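Local coordinates for alpha-rhamnosidase (Dictyoglomus thermophilum, PDB 6I60), which probably hydrolyses terminal non-reducing alpha-L-rhamnose residues in alpha-L-rhamnosides, acting as a glycoside hydrolase of a thermophilic bacterium, at residues 663-668 with 730-735; 766-771 with 778-783; 338-343 with 530-535. One frame throughout, in Å; residues are numbered along the deposited sequence.

Interaction 1. Residues 663-668 with 730-735; sequences KIKSAF and LNLVPE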
loop_
_atom_site.group_PDB
_atom_site.type_symbol
_atom_site.label_atom_id
_atom_site.label_comp_id
_atom_site.label_asym_id
_atom_site.label_seq_id
_atom_site.Cartn_x
_atom_site.Cartn_y
_atom_site.Cartn_z
ATOM N N LYS A 663 31.180 -14.405 0.371
ATOM C CA LYS A 663 31.342 -15.464 1.305
ATOM C C LYS A 663 30.113 -16.375 1.269
ATOM O O LYS A 663 30.227 -17.549 1.237
ATOM C CB LYS A 663 31.663 -14.896 2.701
ATOM N N ILE A 664 28.937 -15.802 1.249
ATOM C CA ILE A 664 27.694 -16.510 1.252
ATOM C C ILE A 664 27.529 -17.385 0.035
ATOM O O ILE A 664 27.459 -18.570 0.151
ATOM C CB ILE A 664 26.585 -15.515 1.537
ATOM C CG1 ILE A 664 27.046 -14.635 2.660
ATOM C CG2 ILE A 664 25.363 -16.199 2.028
ATOM C CD1 ILE A 664 26.069 -13.615 3.105
ATOM N N LYS A 665 27.414 -16.825 -1.134
ATOM C CA LYS A 665 27.397 -17.658 -2.331
ATOM C C LYS A 665 28.245 -18.915 -2.158
ATOM O O LYS A 665 27.746 -20.039 -2.288
ATOM C CB LYS A 665 27.894 -16.824 -3.516
ATOM C CG LYS A 665 28.063 -17.573 -4.820
ATOM C CD LYS A 665 28.005 -16.603 -5.992
ATOM C CE LYS A 665 28.893 -17.055 -7.142
ATOM N NZ LYS A 665 30.203 -16.338 -7.159
ATOM N N SER A 666 29.538 -18.743 -1.869
ATOM C CA SER A 666 30.437 -19.894 -1.798
ATOM C C SER A 666 30.043 -20.840 -0.671
ATOM O O SER A 666 30.171 -22.063 -0.806
ATOM C CB SER A 666 31.883 -19.428 -1.626
ATOM O OG SER A 666 31.987 -18.431 -0.625
ATOM N N ALA A 667 29.560 -20.297 0.447
ATOM C CA ALA A 667 29.057 -21.143 1.522
ATOM C C ALA A 667 27.684 -21.715 1.196
ATOM O O ALA A 667 27.359 -22.828 1.626
ATOM C CB ALA A 667 29.007 -20.355 2.832
ATOM N N PHE A 668 26.870 -20.969 0.443
ATOM C CA PHE A 668 25.576 -21.477 -0.005
ATOM C C PHE A 668 25.748 -22.683 -0.917
ATOM O O PHE A 668 25.010 -23.669 -0.806
ATOM C CB PHE A 668 24.810 -20.360 -0.718
ATOM C CG PHE A 668 23.442 -20.747 -1.193
ATOM C CD1 PHE A 668 23.248 -21.205 -2.486
ATOM C CD2 PHE A 668 22.342 -20.613 -0.362
ATOM C CE1 PHE A 668 21.988 -21.548 -2.933
ATOM C CE2 PHE A 668 21.079 -20.953 -0.805
ATOM C CZ PHE A 668 20.902 -21.422 -2.095
ATOM N N LEU A 730 19.047 -15.233 -7.952
ATOM C CA LEU A 730 20.208 -14.419 -7.616
ATOM C C LEU A 730 21.486 -14.907 -8.288
ATOM O O LEU A 730 22.550 -14.326 -8.051
ATOM C CB LEU A 730 20.397 -14.380 -6.097
ATOM C CG LEU A 730 19.254 -13.735 -5.306
ATOM C CD1 LEU A 730 19.564 -13.709 -3.817
ATOM C CD2 LEU A 730 18.954 -12.332 -5.819
ATOM N N ASN A 731 21.401 -15.956 -9.107
ATOM C CA ASN A 731 22.528 -16.473 -9.883
ATOM C C ASN A 731 23.684 -16.894 -8.972
ATOM O O ASN A 731 24.824 -16.445 -9.108
ATOM C CB ASN A 731 22.982 -15.452 -10.932
ATOM C CG ASN A 731 22.048 -15.397 -12.127
ATOM O OD1 ASN A 731 22.230 -14.587 -13.037
ATOM N ND2 ASN A 731 21.036 -16.263 -12.131
ATOM N N LEU A 732 23.359 -17.775 -8.028
ATOM C CA LEU A 732 24.354 -18.407 -7.176
ATOM C C LEU A 732 24.885 -19.709 -7.760
ATOM O O LEU A 732 25.824 -20.284 -7.199
ATOM C CB LEU A 732 23.766 -18.680 -5.788
ATOM C CG LEU A 732 23.015 -17.521 -5.136
ATOM C CD1 LEU A 732 22.165 -18.011 -3.973
ATOM C CD2 LEU A 732 24.003 -16.470 -4.677
ATOM N N VAL A 733 24.310 -20.180 -8.858
ATOM C CA VAL A 733 24.727 -21.449 -9.457
ATOM C C VAL A 733 26.047 -21.236 -10.191
ATOM O O VAL A 733 26.178 -20.256 -10.942
ATOM C CB VAL A 733 23.652 -21.973 -10.405
ATOM C CG1 VAL A 733 23.892 -23.442 -10.721
ATOM C CG2 VAL A 733 22.264 -21.767 -9.807
ATOM N N PRO A 734 27.041 -22.103 -9.992
ATOM C CA PRO A 734 28.268 -22.006 -10.789
ATOM C C PRO A 734 27.966 -22.157 -12.272
ATOM O O PRO A 734 27.052 -22.881 -12.674
ATOM C CB PRO A 734 29.124 -23.166 -10.268
ATOM C CG PRO A 734 28.606 -23.426 -8.889
ATOM C CD PRO A 734 27.135 -23.140 -8.951
ATOM N N GLU A 735 28.758 -21.458 -13.089
ATOM C CA GLU A 735 28.518 -21.425 -14.530
ATOM C C GLU A 735 28.584 -22.813 -15.154
ATOM O O GLU A 735 27.925 -23.068 -16.169
ATOM C CB GLU A 735 29.528 -20.491 -15.199
ATOM C CG GLU A 735 30.957 -20.644 -14.682
ATOM C CD GLU A 735 31.247 -19.786 -13.456
ATOM O OE1 GLU A 735 30.340 -19.614 -12.613
ATOM O OE2 GLU A 735 32.387 -19.288 -13.335
#
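Leu-732 is the hub of this contact, its two methyl branches reaching different residues of helix 651-672. One branch lies over a face of the Phe-668 ring: CD1 of Leu-732 is 3.9 Å from the centroid of that ring and 20° off its normal, a CH-pi contact displaced toward the CD1-CE1 rim, where CD1 of Leu-732 stands 3.7 Å from CD1 of Phe-668. The phenylalanine swings into place because its CG is anti to the backbone N (chi1 -178°), and the two side chains cross at about a right angle. The other branch turns to the preceding helical turn, with CD2 of Leu-732 at 4.1 Å from CB of Lys-665. All of this belongs to the six-hairpin glycosidase domain, the helical part of the enzyme, where the chain leaving helix 722-729 settles against the side of another helix. Asn-731, with positive phi, is the first residue to depart from helical geometry, and Leu-732 follows it directly. A branched aliphatic residue suits this buried spot, since Pro-727 also touches both Leu-732 and Phe-668, and Phe-672 meets the Phe-668 ring edge-to-face. Lys-665 suits the partly exposed border: the carbon chain can lie beside the loop while the amine extends onward, NZ of Lys-665 remaining 6.4 Å from OE1 of Glu-735. On the backbone side, O of Leu-732 accepts a hydrogen bond from ND2 of Asn-669.

Interaction 2. Residues 766-771 with 778-783; sequences YIFDVL and EVAYKI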
loop_
_atom_site.group_PDB
_atom_site.type_symbol
_atom_site.label_atom_id
_atom_site.label_comp_id
_atom_site.label_asym_id
_atom_site.label_seq_id
_atom_site.Cartn_x
_atom_site.Cartn_y
_atom_site.Cartn_z
ATOM N N TYR A 766 9.563 -15.682 -7.489
ATOM C CA TYR A 766 10.761 -15.726 -8.315
ATOM C C TYR A 766 10.696 -16.727 -9.460
ATOM O O TYR A 766 11.495 -16.613 -10.394
ATOM C CB TYR A 766 11.992 -16.060 -7.457
ATOM C CG TYR A 766 12.209 -15.143 -6.274
ATOM C CD1 TYR A 766 12.627 -13.830 -6.454
ATOM C CD2 TYR A 766 12.007 -15.593 -4.975
ATOM C CE1 TYR A 766 12.831 -12.990 -5.373
ATOM C CE2 TYR A 766 12.209 -14.761 -3.888
ATOM C CZ TYR A 766 12.621 -13.461 -4.092
ATOM O OH TYR A 766 12.823 -12.629 -3.015
ATOM N N ILE A 767 9.777 -17.694 -9.416
ATOM C CA ILE A 767 9.818 -18.794 -10.377
ATOM C C ILE A 767 9.497 -18.305 -11.786
ATOM O O ILE A 767 10.110 -18.751 -12.762
ATOM C CB ILE A 767 8.873 -19.927 -9.938
ATOM C CG1 ILE A 767 8.910 -21.075 -10.949
ATOM C CG2 ILE A 767 7.455 -19.411 -9.755
ATOM C CD1 ILE A 767 8.738 -22.442 -10.328
ATOM N N PHE A 768 8.544 -17.378 -11.921
ATOM C CA PHE A 768 8.163 -16.920 -13.253
ATOM C C PHE A 768 9.282 -16.118 -13.904
ATOM O O PHE A 768 9.514 -16.234 -15.113
ATOM C CB PHE A 768 6.881 -16.092 -13.179
ATOM C CG PHE A 768 5.681 -16.879 -12.753
ATOM C CD1 PHE A 768 5.003 -17.674 -13.658
ATOM C CD2 PHE A 768 5.237 -16.830 -11.444
ATOM C CE1 PHE A 768 3.899 -18.406 -13.266
ATOM C CE2 PHE A 768 4.133 -17.558 -11.046
ATOM C CZ PHE A 768 3.463 -18.346 -11.958
ATOM N N ASP A 769 9.988 -15.300 -13.119
ATOM C CA ASP A 769 11.096 -14.525 -13.664
ATOM C C ASP A 769 12.296 -15.407 -13.993
ATOM O O ASP A 769 13.048 -15.101 -14.924
ATOM C CB ASP A 769 11.498 -13.423 -12.684
ATOM C CG ASP A 769 10.477 -12.301 -12.619
ATOM O OD1 ASP A 769 10.008 -11.858 -13.689
ATOM O OD2 ASP A 769 10.147 -11.858 -11.498
ATOM N N VAL A 770 12.492 -16.496 -13.247
ATOM C CA VAL A 770 13.626 -17.378 -13.508
ATOM C C VAL A 770 13.470 -18.059 -14.864
ATOM O O VAL A 770 14.401 -18.072 -15.679
ATOM C CB VAL A 770 13.785 -18.406 -12.372
ATOM C CG1 VAL A 770 14.570 -19.616 -12.856
ATOM C CG2 VAL A 770 14.476 -17.774 -11.172
ATOM N N LEU A 771 12.291 -18.628 -15.129
ATOM C CA LEU A 771 12.062 -19.270 -16.421
ATOM C C LEU A 771 12.093 -18.262 -17.562
ATOM O O LEU A 771 12.557 -18.587 -18.661
ATOM C CB LEU A 771 10.727 -20.018 -16.417
ATOM C CG LEU A 771 10.363 -20.808 -15.158
ATOM C CD1 LEU A 771 8.883 -21.165 -15.159
ATOM C CD2 LEU A 771 11.220 -22.055 -15.029
ATOM N N GLU A 778 7.593 -19.821 -22.364
ATOM C CA GLU A 778 6.454 -20.660 -22.722
ATOM C C GLU A 778 6.047 -21.571 -21.572
ATOM O O GLU A 778 4.855 -21.850 -21.396
ATOM C CB GLU A 778 6.774 -21.488 -23.966
ATOM C CG GLU A 778 7.086 -20.660 -25.204
ATOM C CD GLU A 778 5.848 -20.017 -25.806
ATOM O OE1 GLU A 778 4.724 -20.449 -25.466
ATOM O OE2 GLU A 778 6.002 -19.077 -26.617
ATOM N N VAL A 779 7.017 -22.045 -20.787
ATOM C CA VAL A 779 6.701 -22.880 -19.632
ATOM C C VAL A 779 5.970 -22.067 -18.572
ATOM O O VAL A 779 5.008 -22.543 -17.957
ATOM C CB VAL A 779 7.987 -23.519 -19.076
ATOM C CG1 VAL A 779 7.691 -24.307 -17.808
ATOM C CG2 VAL A 779 8.638 -24.407 -20.129
ATOM N N ALA A 780 6.405 -20.826 -18.347
ATOM C CA ALA A 780 5.756 -19.985 -17.347
ATOM C C ALA A 780 4.325 -19.651 -17.750
ATOM O O ALA A 780 3.425 -19.625 -16.901
ATOM C CB ALA A 780 6.569 -18.709 -17.129
ATOM N N TYR A 781 4.094 -19.394 -19.040
ATOM C CA TYR A 781 2.742 -19.099 -19.500
ATOM C C TYR A 781 1.827 -20.306 -19.337
ATOM O O TYR A 781 0.655 -20.158 -18.969
ATOM C CB TYR A 781 2.773 -18.641 -20.957
ATOM C CG TYR A 781 1.411 -18.317 -21.527
ATOM C CD1 TYR A 781 0.821 -17.083 -21.300
ATOM C CD2 TYR A 781 0.716 -19.246 -22.291
ATOM C CE1 TYR A 781 -0.424 -16.780 -21.816
ATOM C CE2 TYR A 781 -0.531 -18.954 -22.811
ATOM C CZ TYR A 781 -1.096 -17.719 -22.572
ATOM O OH TYR A 781 -2.337 -17.418 -23.086
ATOM N N LYS A 782 2.341 -21.510 -19.608
ATOM C CA LYS A 782 1.528 -22.712 -19.448
ATOM C C LYS A 782 1.190 -22.967 -17.986
ATOM O O LYS A 782 0.157 -23.577 -17.688
ATOM C CB LYS A 782 2.247 -23.919 -20.047
ATOM C CG LYS A 782 2.056 -24.071 -21.551
ATOM C CD LYS A 782 2.252 -25.512 -21.999
ATOM C CE LYS A 782 1.128 -26.405 -21.497
ATOM N NZ LYS A 782 0.728 -27.422 -22.511
ATOM N N ILE A 783 2.044 -22.514 -17.067
ATOM C CA ILE A 783 1.732 -22.624 -15.646
ATOM C C ILE A 783 0.584 -21.692 -15.283
ATOM O O ILE A 783 -0.340 -22.075 -14.555
ATOM C CB ILE A 783 2.989 -22.335 -14.806
ATOM C CG1 ILE A 783 3.986 -23.488 -14.921
ATOM C CG2 ILE A 783 2.624 -22.091 -13.352
ATOM C CD1 ILE A 783 5.422 -23.082 -14.667
#
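Ala-780 meets both Phe-768 and Leu-771, and its small side chain lets two bulky residues of the facing helix approach at once. The CB of Ala-780 is 3.9 Å from CD1 of Phe-768 and likewise 3.9 Å from CD1 of Leu-771. The segments 766-771 and 778-783 form a helical hairpin, running roughly antiparallel at 147° with their axes 8.9 Å apart at closest approach. The close packing gathers round the alanine and Ile-783. The Phe-768 ring points an edge at the backbone, CE1 lying 3.9 Å from O of Ala-780 near the ring plane, while CG2 of Ile-783 comes obliquely to the same ring atom. With its CG1 anti to the carbonyl carbon (chi1 -72°), Ile-783 divides its branches: CG2 goes to the phenylalanine and CD1 to Leu-771, whose CD1 is 4.0 Å away. Beta-branching thus lets one residue serve two neighbours. Val-779 makes a looser contact, its CG1 at 4.3 Å from CD1 of Leu-771. The far flank of helix 777-784 is of another character, for Glu-778 and Lys-782 are exposed and do not touch segment 766-771; the lysine makes a cation-pi contact with Tyr-755, and OE1 of Glu-778 accepts a hydrogen bond from N of Gly-855. Beyond the pair, helix 738-750 supplies Leu-745 against Leu-771 and Ile-749 against both Val-779 and Ile-783, while Trp-829 of helix 826-835 touches Phe-768 and Ala-780.

Interaction 3. Residues 338-343 with 530-535; sequences YSEIYP and YLNDIR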
loop_
_atom_site.group_PDB
_atom_site.type_symbol
_atom_site.label_atom_id
_atom_site.label_comp_id
_atom_site.label_asym_id
_atom_site.label_seq_id
_atom_site.Cartn_x
_atom_site.Cartn_y
_atom_site.Cartn_z
ATOM N N TYR A 338 3.560 13.066 15.177
ATOM C CA TYR A 338 4.053 13.446 13.862
ATOM C C TYR A 338 2.890 13.516 12.880
ATOM O O TYR A 338 1.793 13.016 13.140
ATOM C CB TYR A 338 5.108 12.445 13.373
ATOM C CG TYR A 338 6.065 12.983 12.333
ATOM C CD1 TYR A 338 6.982 13.976 12.650
ATOM C CD2 TYR A 338 6.063 12.482 11.037
ATOM C CE1 TYR A 338 7.866 14.463 11.703
ATOM C CE2 TYR A 338 6.942 12.962 10.082
ATOM C CZ TYR A 338 7.841 13.951 10.421
ATOM O OH TYR A 338 8.716 14.432 9.476
ATOM N N SER A 339 3.140 14.143 11.733
ATOM C CA SER A 339 2.141 14.272 10.671
ATOM C C SER A 339 2.779 13.838 9.356
ATOM O O SER A 339 3.464 14.627 8.698
ATOM C CB SER A 339 1.608 15.697 10.581
ATOM O OG SER A 339 0.615 15.800 9.575
ATOM N N GLU A 340 2.548 12.586 8.974
ATOM C CA GLU A 340 3.065 12.055 7.722
ATOM C C GLU A 340 2.062 12.294 6.601
ATOM O O GLU A 340 0.848 12.229 6.814
ATOM C CB GLU A 340 3.365 10.561 7.849
ATOM C CG GLU A 340 4.471 10.231 8.838
ATOM C CD GLU A 340 5.260 9.003 8.435
ATOM O OE1 GLU A 340 5.458 8.112 9.288
ATOM O OE2 GLU A 340 5.684 8.929 7.261
ATOM N N ILE A 341 2.579 12.576 5.410
ATOM C CA ILE A 341 1.758 12.793 4.225
ATOM C C ILE A 341 1.679 11.459 3.492
ATOM O O ILE A 341 2.640 11.027 2.849
ATOM C CB ILE A 341 2.321 13.901 3.334
ATOM C CG1 ILE A 341 2.714 15.118 4.178
ATOM C CG2 ILE A 341 1.303 14.292 2.274
ATOM C CD1 ILE A 341 1.539 15.938 4.657
ATOM N N TYR A 342 0.531 10.801 3.595
ATOM C CA TYR A 342 0.313 9.505 2.972
ATOM C C TYR A 342 -1.178 9.337 2.739
ATOM O O TYR A 342 -1.991 9.984 3.409
ATOM C CB TYR A 342 0.866 8.364 3.838
ATOM C CG TYR A 342 0.040 8.025 5.060
ATOM C CD1 TYR A 342 -0.256 8.990 6.016
ATOM C CD2 TYR A 342 -0.424 6.732 5.269
ATOM C CE1 TYR A 342 -1.003 8.680 7.138
ATOM C CE2 TYR A 342 -1.172 6.412 6.390
ATOM C CZ TYR A 342 -1.457 7.392 7.320
ATOM O OH TYR A 342 -2.198 7.086 8.437
ATOM N N PRO A 343 -1.572 8.497 1.784
ATOM C CA PRO A 343 -2.999 8.316 1.494
ATOM C C PRO A 343 -3.744 7.784 2.704
ATOM O O PRO A 343 -3.338 6.781 3.307
ATOM C CB PRO A 343 -3.000 7.298 0.343
ATOM C CG PRO A 343 -1.661 7.453 -0.295
ATOM C CD PRO A 343 -0.716 7.780 0.821
ATOM N N TYR A 530 5.164 3.218 6.067
ATOM C CA TYR A 530 5.392 1.872 6.581
ATOM C C TYR A 530 6.868 1.635 6.870
ATOM O O TYR A 530 7.215 0.927 7.824
ATOM C CB TYR A 530 4.866 0.830 5.594
ATOM C CG TYR A 530 4.868 -0.576 6.150
ATOM C CD1 TYR A 530 4.209 -0.876 7.337
ATOM C CD2 TYR A 530 5.534 -1.604 5.493
ATOM C CE1 TYR A 530 4.208 -2.162 7.852
ATOM C CE2 TYR A 530 5.539 -2.894 6.002
ATOM C CZ TYR A 530 4.875 -3.167 7.181
ATOM O OH TYR A 530 4.878 -4.446 7.690
ATOM N N LEU A 531 7.753 2.211 6.050
ATOM C CA LEU A 531 9.182 2.110 6.324
ATOM C C LEU A 531 9.533 2.755 7.656
ATOM O O LEU A 531 10.447 2.291 8.351
ATOM C CB LEU A 531 9.982 2.753 5.190
ATOM C CG LEU A 531 10.298 1.844 4.002
ATOM C CD1 LEU A 531 11.128 2.583 2.963
ATOM C CD2 LEU A 531 11.011 0.585 4.473
ATOM N N ASN A 532 8.822 3.818 8.029
ATOM C CA ASN A 532 9.005 4.392 9.356
ATOM C C ASN A 532 8.523 3.433 10.436
ATOM O O ASN A 532 9.127 3.347 11.510
ATOM C CB ASN A 532 8.271 5.729 9.460
ATOM C CG ASN A 532 9.010 6.856 8.768
ATOM O OD1 ASN A 532 10.226 6.799 8.583
ATOM N ND2 ASN A 532 8.276 7.890 8.380
ATOM N N ASP A 533 7.426 2.713 10.173
ATOM C CA ASP A 533 6.909 1.762 11.152
ATOM C C ASP A 533 7.924 0.664 11.440
ATOM O O ASP A 533 8.082 0.238 12.590
ATOM C CB ASP A 533 5.595 1.157 10.658
ATOM C CG ASP A 533 4.460 2.164 10.637
ATOM O OD1 ASP A 533 4.644 3.283 11.160
ATOM O OD2 ASP A 533 3.383 1.834 10.093
ATOM N N ILE A 534 8.619 0.191 10.403
ATOM C CA ILE A 534 9.679 -0.789 10.604
ATOM C C ILE A 534 10.831 -0.172 11.385
ATOM O O ILE A 534 11.441 -0.824 12.241
ATOM C CB ILE A 534 10.142 -1.349 9.246
ATOM C CG1 ILE A 534 8.978 -2.046 8.541
ATOM C CG2 ILE A 534 11.315 -2.298 9.423
ATOM C CD1 ILE A 534 8.918 -1.774 7.058
ATOM N N ARG A 535 11.138 1.098 11.113
ATOM C CA ARG A 535 12.185 1.787 11.860
ATOM C C ARG A 535 11.793 1.963 13.323
ATOM O O ARG A 535 12.647 1.886 14.214
ATOM C CB ARG A 535 12.478 3.139 11.210
ATOM C CG ARG A 535 13.637 3.899 11.828
ATOM C CD ARG A 535 13.410 5.399 11.741
ATOM N NE ARG A 535 12.133 5.795 12.330
ATOM C CZ ARG A 535 11.355 6.762 11.851
ATOM N NH1 ARG A 535 11.727 7.436 10.769
ATOM N NH2 ARG A 535 10.210 7.057 12.453
#
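Glu-340 and Asn-532 are the residues nearest in backbone, yet their CA atoms stand 9.8 Å apart, so an extended loop and a helix are bridged by side chains alone. The loop joins strand 336-338 to strand 345-351 in the N-terminal rhamnosidase domain, and the helix, 524-535, belongs to the six-hairpin glycosidase domain: this is a polar contact between domains. Glu-340 reaches across with a bend at chi2 (-148°), and ND2 of Asn-532 donates a hydrogen bond to its OE1 at 3.0 Å. The bond is nearly straight, with an angle of 166° at the hydrogen. A long carboxylate suits the loop because it spans the gap, and an amide suits the helix because it offers N-H groups without adding another negative charge beside Asp-533. The strongest partner of Glu-340 lies elsewhere, in the salt bridge from OE1 to NH1 of Arg-226; that arginine also pairs through NH2 with OD1 of Asp-533, so it probably offsets the two acidic groups. Were Glu-340 cut back to an alanine, ND2 of Asn-532 would probably lose this acceptor and Arg-226 one carboxylate partner, weakening the tie between the domains. Carboxylate and amide planes are turned 55° apart: OE1 of Glu-340 lies close to the amide plane of Asn-532, whereas ND2 of Asn-532 meets that oxygen from above the carboxylate plane.

How the interactions relate
Interactions 1 and 2 both fall within the six-hairpin glycosidase domain, their centres about 22 Å apart, and both rely on apolar packing, whereas interaction 3 joins that domain to the N-terminal rhamnosidase domain through polar groups. Interaction 2 is a fully buried helix-helix contact; interaction 1, where a loop meets a helix, is only partly buried and lies farthest from the chain's centre. Helices 722-729 and 738-750 link the first two, since the loop of interaction 1 runs between them and both also touch segment 766-771. Interaction 3, the smallest in buried surface, is also partly buried, though its centre lies nearest to that of the chain.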